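Local coordinates for protein trichothecene 3-O-acetyltransferase (Fusarium sporotrichioides, PDB 2ZBA) that transfers an acetyl group from acetyl-coenzyme A to the 3-hydroxyl of trichothecene mycotoxins in the pathway leading to T-2 toxin, at residues 57-60 / 64-67; 82-87 / 143-148; 157-162 / 396-401; 168-171 / 176-179. All coordinates share one frame; numbering follows the deposited sequence.

Interaction 1. Residues 57-60 / 64-67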
loop_
_atom_site.group_PDB
_atom_site.type_symbol
_atom_site.label_atom_id
_atom_site.label_comp_id
_atom_site.label_asym_id
_atom_site.label_seq_id
_atom_site.Cartn_x
_atom_site.Cartn_y
_atom_site.Cartn_z
ATOM N N ARG A 57 -5.013 -9.701 -23.455
ATOM C CA ARG A 57 -4.562 -8.517 -24.184
ATOM C C ARG A 57 -3.363 -7.846 -23.513
ATOM O O ARG A 57 -2.404 -7.459 -24.190
ATOM C CB ARG A 57 -5.726 -7.520 -24.341
ATOM C CG ARG A 57 -5.586 -6.571 -25.542
ATOM C CD ARG A 57 -6.931 -5.995 -26.015
ATOM N NE ARG A 57 -7.773 -7.021 -26.633
ATOM C CZ ARG A 57 -8.997 -7.368 -26.239
ATOM N NH1 ARG A 57 -9.597 -6.775 -25.205
ATOM N NH2 ARG A 57 -9.633 -8.326 -26.903
ATOM N N LEU A 58 -3.439 -7.712 -22.186
ATOM C CA LEU A 58 -2.343 -7.180 -21.360
ATOM C C LEU A 58 -1.103 -8.081 -21.398
ATOM O O LEU A 58 0.008 -7.593 -21.625
ATOM C CB LEU A 58 -2.810 -6.979 -19.911
ATOM C CG LEU A 58 -1.871 -6.197 -18.982
ATOM C CD1 LEU A 58 -2.030 -4.706 -19.227
ATOM C CD2 LEU A 58 -2.155 -6.560 -17.526
ATOM N N SER A 59 -1.305 -9.384 -21.206
ATOM C CA SER A 59 -0.228 -10.391 -21.314
ATOM C C SER A 59 0.442 -10.510 -22.679
ATOM O O SER A 59 1.585 -10.958 -22.753
ATOM C CB SER A 59 -0.725 -11.778 -20.915
ATOM O OG SER A 59 -1.248 -11.780 -19.600
ATOM N N GLN A 60 -0.261 -10.143 -23.751
ATOM C CA GLN A 60 0.304 -10.200 -25.107
ATOM C C GLN A 60 1.262 -9.046 -25.341
ATOM O O GLN A 60 2.325 -9.214 -25.952
ATOM C CB GLN A 60 -0.798 -10.215 -26.177
ATOM C CG GLN A 60 -1.621 -11.501 -26.221
ATOM C CD GLN A 60 -2.643 -11.522 -27.372
ATOM O OE1 GLN A 60 -3.211 -10.491 -27.758
ATOM N N TRP A 64 5.491 -10.500 -19.057
ATOM C CA TRP A 64 5.968 -10.653 -17.683
ATOM C C TRP A 64 4.888 -10.516 -16.578
ATOM O O TRP A 64 5.027 -11.086 -15.486
ATOM C CB TRP A 64 7.147 -9.716 -17.435
ATOM C CG TRP A 64 6.816 -8.281 -17.540
ATOM C CD1 TRP A 64 7.019 -7.468 -18.619
ATOM C CD2 TRP A 64 6.223 -7.462 -16.521
ATOM N NE1 TRP A 64 6.584 -6.197 -18.337
ATOM C CE2 TRP A 64 6.097 -6.162 -17.054
ATOM C CE3 TRP A 64 5.807 -7.696 -15.197
ATOM C CZ2 TRP A 64 5.569 -5.097 -16.314
ATOM C CZ3 TRP A 64 5.264 -6.635 -14.467
ATOM C CH2 TRP A 64 5.151 -5.355 -15.029
ATOM N N VAL A 65 3.803 -9.790 -16.867
ATOM C CA VAL A 65 2.722 -9.624 -15.881
ATOM C C VAL A 65 2.153 -10.965 -15.463
ATOM O O VAL A 65 1.659 -11.108 -14.350
ATOM C CB VAL A 65 1.598 -8.671 -16.364
ATOM C CG1 VAL A 65 2.210 -7.361 -16.791
ATOM C CG2 VAL A 65 0.753 -9.301 -17.508
ATOM N N ALA A 66 2.285 -11.949 -16.359
ATOM C CA ALA A 66 1.788 -13.309 -16.171
ATOM C C ALA A 66 2.825 -14.228 -15.510
ATOM O O ALA A 66 2.537 -15.412 -15.253
ATOM C CB ALA A 66 1.353 -13.893 -17.515
ATOM N N GLY A 67 4.004 -13.668 -15.212
ATOM C CA GLY A 67 5.118 -14.415 -14.652
ATOM C C GLY A 67 5.001 -14.739 -13.180
ATOM O O GLY A 67 3.942 -14.545 -12.552
#
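Val-65 pushes its CG2 methyl toward the end of helix 44-61, between Leu-58 and Ser-59. The methyl lies 4.0 Å from Leu-58 CD2 and 3.8 Å from Ser-59 OG, with the leucine and valine side chains meeting at about a right angle. Its place between the backbone N and the carbonyl carbon (Val-65 chi1 -53°) aims CG2 at the helix and turns CG1 back over the indole of Trp-64, so that a single beta-branched residue fills two directions. Ala-66 is small enough to set its CB 3.9 Å from Ser-59 OG. That hydroxyl can sit among methyl groups because it is hydrogen-bonded to the carbonyl oxygen of Leu-55, one turn back in the helix. The four touching residues are buried; on the outer side of the helix, by contrast, Gln-60 is exposed to solvent. The short 3-10 turn is closed by Gly-67 N donating to Trp-64 O over 2.8 Å. It is part of the link from helix 44-61 to strand 68-72, with Leu-58 also resting on Leu-179 of helix 170-184 and Val-65 on Met-197 of helix 191-197.

Interaction 2. Residues 82-87 / 143-148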
loop_
_atom_site.group_PDB
_atom_site.type_symbol
_atom_site.label_atom_id
_atom_site.label_comp_id
_atom_site.label_asym_id
_atom_site.label_seq_id
_atom_site.Cartn_x
_atom_site.Cartn_y
_atom_site.Cartn_z
ATOM N N SER A 82 16.305 -12.407 -6.681
ATOM C CA SER A 82 14.996 -12.753 -7.198
ATOM C C SER A 82 14.767 -12.110 -8.560
ATOM O O SER A 82 15.316 -11.044 -8.879
ATOM C CB SER A 82 13.893 -12.354 -6.205
ATOM O OG SER A 82 14.092 -12.973 -4.944
ATOM N N LYS A 83 13.947 -12.784 -9.346
ATOM C CA LYS A 83 13.696 -12.419 -10.725
ATOM C C LYS A 83 12.276 -12.876 -11.129
ATOM O O LYS A 83 11.685 -13.745 -10.485
ATOM C CB LYS A 83 14.752 -13.078 -11.623
ATOM C CG LYS A 83 14.713 -14.626 -11.602
ATOM C CD LYS A 83 15.733 -15.262 -12.546
ATOM C CE LYS A 83 17.175 -14.903 -12.156
ATOM N NZ LYS A 83 18.172 -15.514 -13.110
ATOM N N ILE A 84 11.747 -12.272 -12.187
ATOM C CA ILE A 84 10.443 -12.640 -12.744
ATOM C C ILE A 84 10.688 -13.558 -13.943
ATOM O O ILE A 84 11.391 -13.173 -14.874
ATOM C CB ILE A 84 9.606 -11.382 -13.185
ATOM C CG1 ILE A 84 9.259 -10.505 -11.971
ATOM C CG2 ILE A 84 8.318 -11.815 -13.954
ATOM C CD1 ILE A 84 8.893 -9.048 -12.294
ATOM N N ILE A 85 10.118 -14.766 -13.893
ATOM C CA ILE A 85 10.247 -15.771 -14.959
ATOM C C ILE A 85 8.853 -16.253 -15.389
ATOM O O ILE A 85 7.882 -16.036 -14.646
ATOM C CB ILE A 85 11.089 -17.020 -14.493
ATOM C CG1 ILE A 85 10.404 -17.729 -13.306
ATOM C CG2 ILE A 85 12.539 -16.623 -14.209
ATOM C CD1 ILE A 85 10.910 -19.147 -13.018
ATOM N N PRO A 86 8.748 -16.904 -16.584
ATOM C CA PRO A 86 7.469 -17.449 -17.057
ATOM C C PRO A 86 6.748 -18.365 -16.089
ATOM O O PRO A 86 7.362 -19.107 -15.319
ATOM C CB PRO A 86 7.853 -18.207 -18.342
ATOM C CG PRO A 86 9.051 -17.473 -18.845
ATOM C CD PRO A 86 9.817 -17.130 -17.580
ATOM N N TYR A 87 5.430 -18.304 -16.142
ATOM C CA TYR A 87 4.588 -19.153 -15.326
ATOM C C TYR A 87 3.433 -19.625 -16.222
ATOM O O TYR A 87 3.635 -20.506 -17.065
ATOM C CB TYR A 87 4.156 -18.371 -14.095
ATOM C CG TYR A 87 3.245 -19.067 -13.120
ATOM C CD1 TYR A 87 3.413 -20.415 -12.782
ATOM C CD2 TYR A 87 2.231 -18.357 -12.493
ATOM C CE1 TYR A 87 2.567 -21.030 -11.856
ATOM C CE2 TYR A 87 1.384 -18.969 -11.568
ATOM C CZ TYR A 87 1.554 -20.292 -11.259
ATOM O OH TYR A 87 0.703 -20.856 -10.328
ATOM N N LYS A 143 4.863 -18.374 -6.816
ATOM C CA LYS A 143 4.707 -17.039 -6.273
ATOM C C LYS A 143 4.389 -16.082 -7.433
ATOM O O LYS A 143 5.262 -15.348 -7.900
ATOM C CB LYS A 143 5.998 -16.650 -5.552
ATOM C CG LYS A 143 5.931 -15.419 -4.690
ATOM C CD LYS A 143 7.311 -15.107 -4.092
ATOM C CE LYS A 143 7.575 -15.877 -2.801
ATOM N NZ LYS A 143 8.915 -15.495 -2.229
ATOM N N PRO A 144 3.131 -16.104 -7.920
ATOM C CA PRO A 144 2.786 -15.284 -9.083
ATOM C C PRO A 144 2.956 -13.795 -8.800
ATOM O O PRO A 144 2.833 -13.357 -7.660
ATOM C CB PRO A 144 1.309 -15.621 -9.335
ATOM C CG PRO A 144 1.061 -16.912 -8.595
ATOM C CD PRO A 144 1.973 -16.867 -7.414
ATOM N N VAL A 145 3.265 -13.046 -9.844
ATOM C CA VAL A 145 3.444 -11.589 -9.798
ATOM C C VAL A 145 2.085 -10.901 -9.514
ATOM O O VAL A 145 1.991 -9.967 -8.705
ATOM C CB VAL A 145 4.091 -11.114 -11.130
ATOM C CG1 VAL A 145 3.991 -9.590 -11.339
ATOM C CG2 VAL A 145 5.535 -11.572 -11.207
ATOM N N LEU A 146 1.035 -11.416 -10.156
ATOM C CA LEU A 146 -0.288 -10.811 -10.095
ATOM C C LEU A 146 -1.342 -11.914 -10.081
ATOM O O LEU A 146 -1.266 -12.861 -10.863
ATOM C CB LEU A 146 -0.469 -9.872 -11.300
ATOM C CG LEU A 146 -1.551 -8.777 -11.283
ATOM C CD1 LEU A 146 -1.201 -7.622 -10.338
ATOM C CD2 LEU A 146 -1.781 -8.229 -12.706
ATOM N N LEU A 147 -2.302 -11.816 -9.165
ATOM C CA LEU A 147 -3.444 -12.743 -9.114
ATOM C C LEU A 147 -4.719 -11.920 -9.005
ATOM O O LEU A 147 -4.724 -10.842 -8.405
ATOM C CB LEU A 147 -3.369 -13.694 -7.903
ATOM C CG LEU A 147 -2.297 -14.774 -7.688
ATOM C CD1 LEU A 147 -1.113 -14.210 -6.927
ATOM C CD2 LEU A 147 -2.903 -15.906 -6.866
ATOM N N LEU A 148 -5.809 -12.437 -9.559
ATOM C CA LEU A 148 -7.087 -11.732 -9.488
ATOM C C LEU A 148 -8.161 -12.655 -8.943
ATOM O O LEU A 148 -8.174 -13.855 -9.228
ATOM C CB LEU A 148 -7.488 -11.180 -10.869
ATOM C CG LEU A 148 -6.623 -10.057 -11.465
ATOM C CD1 LEU A 148 -5.444 -10.613 -12.265
ATOM C CD2 LEU A 148 -7.419 -9.102 -12.332
#
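Lys-83 NZ, gripped by the carboxylates of Glu-72 and Asp-13 in two salt bridges, ties down the strand whose next residue, Ile-84, meets Val-145. The meeting is purely apolar and comes about through one methyl: Val-145 CG2 lies 3.9 Å from Ile-84 CG2 and equally far from Ile-84 CG1, so it rests in the fork of the isoleucine. The two side chains cross at about a right angle. With CG1 set beside the backbone N (Ile-84 chi1 -64°), both branches of the isoleucine can border the same methyl, a fit that beta-branched residues make well on a buried strand. Strand 81-85 is the middle member of a small antiparallel sheet, between 14-15 and 68-72, whereas residues 143-145 lead into strand 146-153 of the larger mixed sheet; the contact therefore packs one sheet of the N-terminal half against the entry to another. Farther along, just past the strand, Tyr-87 approaches Pro-144. Its CG stands anti to the backbone N (chi1 179°), which carries the ring across to the pyrrolidine, where Tyr-87 CE2 lies 3.6 Å from Pro-144 CG and 4.0 Å from Pro-144 CB. The rigid proline offers the aromatic a compact hydrocarbon surface, and its carbonyl oxygen is hydrogen-bonded to the hydroxyl of Tyr-29.

Interaction 3. Residues 157-162 / 396-401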
loop_
_atom_site.group_PDB
_atom_site.type_symbol
_atom_site.label_atom_id
_atom_site.label_comp_id
_atom_site.label_asym_id
_atom_site.label_seq_id
_atom_site.Cartn_x
_atom_site.Cartn_y
_atom_site.Cartn_z
ATOM N N LEU A 157 -20.518 -7.201 -7.103
ATOM C CA LEU A 157 -19.298 -7.805 -7.611
ATOM C C LEU A 157 -18.119 -7.173 -6.897
ATOM O O LEU A 157 -18.008 -5.943 -6.874
ATOM C CB LEU A 157 -19.169 -7.529 -9.100
ATOM C CG LEU A 157 -17.983 -8.160 -9.832
ATOM C CD1 LEU A 157 -18.352 -9.549 -10.356
ATOM C CD2 LEU A 157 -17.558 -7.251 -10.952
ATOM N N ILE A 158 -17.255 -8.015 -6.317
ATOM C CA ILE A 158 -15.966 -7.592 -5.757
ATOM C C ILE A 158 -14.797 -8.139 -6.584
ATOM O O ILE A 158 -14.606 -9.363 -6.704
ATOM C CB ILE A 158 -15.795 -8.015 -4.281
ATOM C CG1 ILE A 158 -16.942 -7.468 -3.429
ATOM C CG2 ILE A 158 -14.451 -7.509 -3.731
ATOM C CD1 ILE A 158 -16.938 -7.987 -2.012
ATOM N N LEU A 159 -14.028 -7.233 -7.175
ATOM C CA LEU A 159 -12.805 -7.626 -7.839
ATOM C C LEU A 159 -11.640 -7.332 -6.908
ATOM O O LEU A 159 -11.481 -6.195 -6.442
ATOM C CB LEU A 159 -12.627 -6.869 -9.144
ATOM C CG LEU A 159 -11.303 -7.100 -9.861
ATOM C CD1 LEU A 159 -11.166 -8.550 -10.327
ATOM C CD2 LEU A 159 -11.229 -6.177 -11.014
ATOM N N THR A 160 -10.847 -8.363 -6.627
ATOM C CA THR A 160 -9.683 -8.224 -5.761
ATOM C C THR A 160 -8.427 -8.487 -6.565
ATOM O O THR A 160 -8.364 -9.477 -7.295
ATOM C CB THR A 160 -9.758 -9.193 -4.601
ATOM O OG1 THR A 160 -10.951 -8.933 -3.851
ATOM C CG2 THR A 160 -8.538 -9.035 -3.699
ATOM N N VAL A 161 -7.449 -7.584 -6.470
ATOM C CA VAL A 161 -6.176 -7.750 -7.184
ATOM C C VAL A 161 -4.991 -7.871 -6.222
ATOM O O VAL A 161 -4.805 -7.007 -5.339
ATOM C CB VAL A 161 -5.925 -6.629 -8.203
ATOM C CG1 VAL A 161 -4.674 -6.933 -9.034
ATOM C CG2 VAL A 161 -7.146 -6.448 -9.113
ATOM N N ASN A 162 -4.202 -8.941 -6.408
ATOM C CA ASN A 162 -3.012 -9.250 -5.582
ATOM C C ASN A 162 -1.723 -9.015 -6.345
ATOM O O ASN A 162 -1.610 -9.425 -7.492
ATOM C CB ASN A 162 -3.021 -10.725 -5.127
ATOM C CG ASN A 162 -3.793 -10.947 -3.853
ATOM O OD1 ASN A 162 -4.951 -10.522 -3.717
ATOM N ND2 ASN A 162 -3.158 -11.618 -2.897
ATOM N N TYR A 396 -11.572 3.008 -12.626
ATOM C CA TYR A 396 -11.508 1.901 -13.580
ATOM C C TYR A 396 -12.828 1.145 -13.615
ATOM O O TYR A 396 -13.365 0.778 -12.573
ATOM C CB TYR A 396 -10.350 0.937 -13.276
ATOM C CG TYR A 396 -9.049 1.608 -12.865
ATOM C CD1 TYR A 396 -8.648 2.818 -13.436
ATOM C CD2 TYR A 396 -8.209 1.012 -11.920
ATOM C CE1 TYR A 396 -7.460 3.447 -13.039
ATOM C CE2 TYR A 396 -7.008 1.619 -11.536
ATOM C CZ TYR A 396 -6.645 2.831 -12.096
ATOM O OH TYR A 396 -5.469 3.435 -11.737
ATOM N N ASP A 397 -13.331 0.929 -14.827
ATOM C CA ASP A 397 -14.623 0.273 -15.040
ATOM C C ASP A 397 -14.460 -1.107 -15.682
ATOM O O ASP A 397 -15.332 -1.960 -15.529
ATOM C CB ASP A 397 -15.547 1.167 -15.885
ATOM C CG ASP A 397 -14.975 1.470 -17.265
ATOM O OD1 ASP A 397 -14.473 2.591 -17.455
ATOM O OD2 ASP A 397 -15.014 0.597 -18.157
ATOM N N PHE A 398 -13.336 -1.305 -16.383
ATOM C CA PHE A 398 -12.927 -2.589 -17.010
ATOM C C PHE A 398 -13.821 -3.077 -18.162
ATOM O O PHE A 398 -13.859 -4.283 -18.448
ATOM C CB PHE A 398 -12.806 -3.719 -15.970
ATOM C CG PHE A 398 -11.808 -3.460 -14.885
ATOM C CD1 PHE A 398 -10.456 -3.708 -15.092
ATOM C CD2 PHE A 398 -12.226 -2.991 -13.636
ATOM C CE1 PHE A 398 -9.527 -3.471 -14.075
ATOM C CE2 PHE A 398 -11.311 -2.749 -12.618
ATOM C CZ PHE A 398 -9.951 -2.991 -12.843
ATOM N N GLY A 399 -14.532 -2.159 -18.821
ATOM C CA GLY A 399 -15.551 -2.534 -19.814
ATOM C C GLY A 399 -16.693 -3.384 -19.276
ATOM O O GLY A 399 -17.464 -3.961 -20.053
ATOM N N PHE A 400 -16.818 -3.454 -17.951
ATOM C CA PHE A 400 -17.793 -4.339 -17.301
ATOM C C PHE A 400 -19.234 -3.836 -17.483
ATOM O O PHE A 400 -20.190 -4.591 -17.289
ATOM C CB PHE A 400 -17.499 -4.488 -15.798
ATOM C CG PHE A 400 -16.253 -5.286 -15.473
ATOM C CD1 PHE A 400 -15.656 -6.124 -16.416
ATOM C CD2 PHE A 400 -15.715 -5.242 -14.188
ATOM C CE1 PHE A 400 -14.517 -6.871 -16.094
ATOM C CE2 PHE A 400 -14.588 -5.980 -13.857
ATOM C CZ PHE A 400 -13.991 -6.800 -14.812
ATOM N N GLY A 401 -19.369 -2.554 -17.811
ATOM C CA GLY A 401 -20.674 -1.906 -17.985
ATOM C C GLY A 401 -21.370 -1.539 -16.688
ATOM O O GLY A 401 -22.584 -1.252 -16.681
#
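Leu-159, on strand 156-164, presents its CD2 methyl to Phe-398 and Phe-400 of a turn that corresponds to the DFGWG motif of the BAHD acyltransferases, here Asp-Phe-Gly-Phe-Gly. Leu-159 CG stands anti to the backbone N (chi1 174°), which carries CD2 out to the rings. The methyl is the bump: it sits over one face of Phe-398, 4.1 Å from the ring centroid and 25° off the normal, a CH-pi contact displaced toward the CE2-CZ rim. The same methyl lies at the edge of the Phe-400 ring, near its plane, with Leu-159 CD2 4.4 Å from Phe-400 CE2. Leu-157, two residues back on the same side of the strand, brings its CD2 to 4.2 Å from Phe-400 CD2. The hollow is shaped by the type I' turn from Asp-397 to Phe-400, which directs both phenylalanines at the sheet. Both central residues, Phe-398 and Gly-399, have positive phi, easy for the glycine. Asp-397 completes an Asx turn and forms salt bridges to Arg-185 and Lys-404. Within the turn, Phe-398 CB sits 3.4 Å above the centre of the Phe-400 ring. The Asx bond runs from Gly-399 N to the anti side of Asp-397 OD2, 2.9 Å long.

Interaction 4. Residues 168-171 / 176-179. With COA (coenzyme A), chain E.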
loop_
_atom_site.group_PDB
_atom_site.type_symbol
_atom_site.label_atom_id
_atom_site.label_comp_id
_atom_site.label_asym_id
_atom_site.label_seq_id
_atom_site.Cartn_x
_atom_site.Cartn_y
_atom_site.Cartn_z
HETATM N N MSE A 168 6.252 -5.281 -7.057
HETATM C CA MSE A 168 5.530 -4.019 -7.220
HETATM C C MSE A 168 5.164 -3.401 -5.894
HETATM O O MSE A 168 4.818 -4.115 -4.960
HETATM C CB MSE A 168 4.250 -4.220 -8.076
HETATM C CG MSE A 168 3.226 -5.210 -7.509
HETATM SE SE MSE A 168 1.860 -5.627 -8.854
HETATM C CE MSE A 168 2.854 -6.950 -9.738
ATOM N N ASP A 169 5.243 -2.071 -5.812
ATOM C CA ASP A 169 4.583 -1.327 -4.737
ATOM C C ASP A 169 3.126 -1.026 -5.173
ATOM O O ASP A 169 2.755 -1.381 -6.291
ATOM C CB ASP A 169 5.398 -0.076 -4.296
ATOM C CG ASP A 169 5.698 0.899 -5.428
ATOM O OD1 ASP A 169 4.907 1.021 -6.379
ATOM O OD2 ASP A 169 6.748 1.572 -5.364
HETATM N N MSE A 170 2.304 -0.407 -4.320
HETATM C CA MSE A 170 0.885 -0.147 -4.708
HETATM C C MSE A 170 0.710 0.848 -5.894
HETATM O O MSE A 170 -0.213 0.705 -6.709
HETATM C CB MSE A 170 0.016 0.224 -3.506
HETATM C CG MSE A 170 -1.482 0.255 -3.793
HETATM SE SE MSE A 170 -2.302 -1.460 -4.392
HETATM C CE MSE A 170 -3.122 -0.860 -5.998
ATOM N N THR A 171 1.590 1.842 -5.990
ATOM C CA THR A 171 1.701 2.707 -7.186
ATOM C C THR A 171 1.889 1.889 -8.477
ATOM O O THR A 171 1.208 2.117 -9.490
ATOM C CB THR A 171 2.880 3.710 -7.033
ATOM O OG1 THR A 171 2.745 4.410 -5.800
ATOM C CG2 THR A 171 2.911 4.725 -8.188
ATOM N N ILE A 176 -0.450 -1.001 -13.296
ATOM C CA ILE A 176 -0.769 -2.245 -14.002
ATOM C C ILE A 176 -2.281 -2.422 -14.104
ATOM O O ILE A 176 -2.795 -2.787 -15.160
ATOM C CB ILE A 176 -0.128 -3.488 -13.319
ATOM C CG1 ILE A 176 1.403 -3.479 -13.480
ATOM C CG2 ILE A 176 -0.716 -4.795 -13.867
ATOM C CD1 ILE A 176 2.096 -4.556 -12.620
ATOM N N ILE A 177 -2.976 -2.168 -13.000
ATOM C CA ILE A 177 -4.435 -2.271 -12.955
ATOM C C ILE A 177 -5.122 -1.278 -13.919
ATOM O O ILE A 177 -6.086 -1.641 -14.612
ATOM C CB ILE A 177 -4.963 -2.109 -11.502
ATOM C CG1 ILE A 177 -4.429 -3.246 -10.622
ATOM C CG2 ILE A 177 -6.501 -2.117 -11.479
ATOM C CD1 ILE A 177 -4.742 -3.106 -9.130
ATOM N N ARG A 178 -4.607 -0.045 -13.972
ATOM C CA ARG A 178 -5.054 0.960 -14.941
ATOM C C ARG A 178 -4.943 0.426 -16.369
ATOM O O ARG A 178 -5.895 0.532 -17.157
ATOM C CB ARG A 178 -4.237 2.247 -14.771
ATOM C CG ARG A 178 -4.651 3.441 -15.625
ATOM C CD ARG A 178 -3.675 4.607 -15.389
ATOM N NE ARG A 178 -3.754 5.110 -14.019
ATOM C CZ ARG A 178 -2.756 5.147 -13.131
ATOM N NH1 ARG A 178 -1.526 4.730 -13.448
ATOM N NH2 ARG A 178 -2.997 5.633 -11.912
ATOM N N LEU A 179 -3.800 -0.193 -16.688
ATOM C CA LEU A 179 -3.561 -0.754 -18.021
ATOM C C LEU A 179 -4.415 -1.987 -18.341
ATOM O O LEU A 179 -4.791 -2.198 -19.495
ATOM C CB LEU A 179 -2.066 -1.042 -18.269
ATOM C CG LEU A 179 -1.104 0.160 -18.330
ATOM C CD1 LEU A 179 0.268 -0.305 -18.718
ATOM C CD2 LEU A 179 -1.559 1.289 -19.273
HETATM N N1A COA E . 2.465 25.471 -2.198
HETATM C C2A COA E . 1.261 25.114 -1.611
HETATM N N3A COA E . 0.784 23.820 -1.766
HETATM C C4A COA E . 1.488 22.897 -2.482
HETATM C C5A COA E . 2.697 23.250 -3.081
HETATM C C6A COA E . 3.188 24.554 -2.936
HETATM N N6A COA E . 4.289 24.942 -3.587
HETATM N N7A COA E . 3.170 22.158 -3.725
HETATM C C8A COA E . 2.295 21.138 -3.550
HETATM N N9A COA E . 1.250 21.577 -2.778
HETATM C C1B COA E . 0.132 20.761 -2.252
HETATM C C2B COA E . -0.856 20.379 -3.348
HETATM O O2B COA E . -1.830 21.385 -3.529
HETATM C C3B COA E . -1.403 19.064 -2.821
HETATM O O3B COA E . -2.183 19.376 -1.697
HETATM P P3B COA E . -3.659 18.809 -1.380
HETATM O O7A COA E . -3.641 17.316 -1.637
HETATM O O8A COA E . -4.675 19.424 -2.303
HETATM O O9A COA E . -3.871 19.127 0.066
HETATM C C4B COA E . -0.163 18.437 -2.218
HETATM O O4B COA E . 0.589 19.525 -1.707
HETATM C C5B COA E . 0.711 17.629 -3.164
HETATM O O5B COA E . 1.894 17.329 -2.432
HETATM P P1A COA E . 2.636 15.906 -2.586
HETATM O O1A COA E . 3.035 15.661 -4.007
HETATM O O2A COA E . 3.767 15.739 -1.599
HETATM O O3A COA E . 1.506 14.765 -2.313
HETATM P P2A COA E . 0.841 14.369 -0.896
HETATM O O4A COA E . -0.650 14.261 -1.131
HETATM O O5A COA E . 1.215 15.254 0.267
HETATM O O6A COA E . 1.421 12.915 -0.550
HETATM C CBP COA E . 3.149 11.353 0.062
HETATM C CCP COA E . 2.629 12.784 0.187
HETATM C CDP COA E . 2.330 10.504 1.034
HETATM C CEP COA E . 4.641 11.340 0.434
HETATM C CAP COA E . 2.926 10.882 -1.377
HETATM O OAP COA E . 3.658 11.695 -2.283
HETATM C C9P COA E . 3.270 9.434 -1.642
HETATM O O9P COA E . 4.593 9.086 -1.922
HETATM N N8P COA E . 2.292 8.525 -1.657
HETATM C C7P COA E . 2.579 7.114 -1.898
HETATM C C6P COA E . 3.019 6.374 -0.634
HETATM C C5P COA E . 3.271 4.911 -0.959
HETATM O O5P COA E . 4.287 4.554 -1.605
HETATM N N4P COA E . 2.374 4.032 -0.527
HETATM C C3P COA E . 2.136 2.816 -1.301
HETATM C C2P COA E . 2.450 1.545 -0.517
HETATM S S1P COA E . 3.022 0.147 -1.531
#
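Met-168 and Ile-176 touch through the ends of their side chains, Met-168 CE lying 3.8 Å and Met-168 SE 3.9 Å from Ile-176 CD1. Both methionines are present as selenomethionine. In Met-168 the CG lies between the backbone N and the carbonyl carbon, and a bend at chi3 (83°) turns the methyl to cross the isoleucine at about a right angle. Met-170, in the first turn of the helix, reaches along it to Ile-177, seven residues on, by another route. Its CB points away from residues 176-179, but bends at chi2 (61°) and chi3 (-126°) bring CE back to 4.2 Å from Ile-177 CD1. Unbranched methionines suit this place, since each can bend along its chain to bring its methyl against an isoleucine. Between them stands Asp-169, the aspartate of the HXXXD signature of BAHD enzymes. It is the N-cap of helix 170-184: OD1 accepts from the backbone N of Gly-172, while OD2 holds a salt bridge to Arg-304, as expected for a structural aspartate in this family. The thiol end of coenzyme A comes close to the start of the helix, S1P lying 3.7 Å from Asp-169 CB and 3.6 Å from Met-170 CB. Away from the thiol, Met-168 and Ile-176 pack on Leu-146 of strand 146-153 and Ile-177 on Ile-32 of strand 29-37.

The four contacts pack together around helix 170-184, with residues 396-401 coming in from much later in the chain. Interaction 4 touches the other three: Trp-64 CH2 of interaction 1 lies 4.0 Å from Ile-176 CD1, Leu-146 CD2 of interaction 2 lies 3.8 Å from Ile-176 CG2, and Phe-398 CZ of interaction 3 lies 3.8 Å from Ile-177 CG2. Interactions 1 and 2 are joined by a probable hydrogen bond between Gly-67 O and Val-145 N, and interactions 2 and 3 by one between Leu-147 O and Asn-162 N. Only interaction 4 reaches coenzyme A. Its Met-170 also comes near the bound trichothecene, T-2 toxin, whereas the side chain of Val-145 is about 14 Å from coenzyme A.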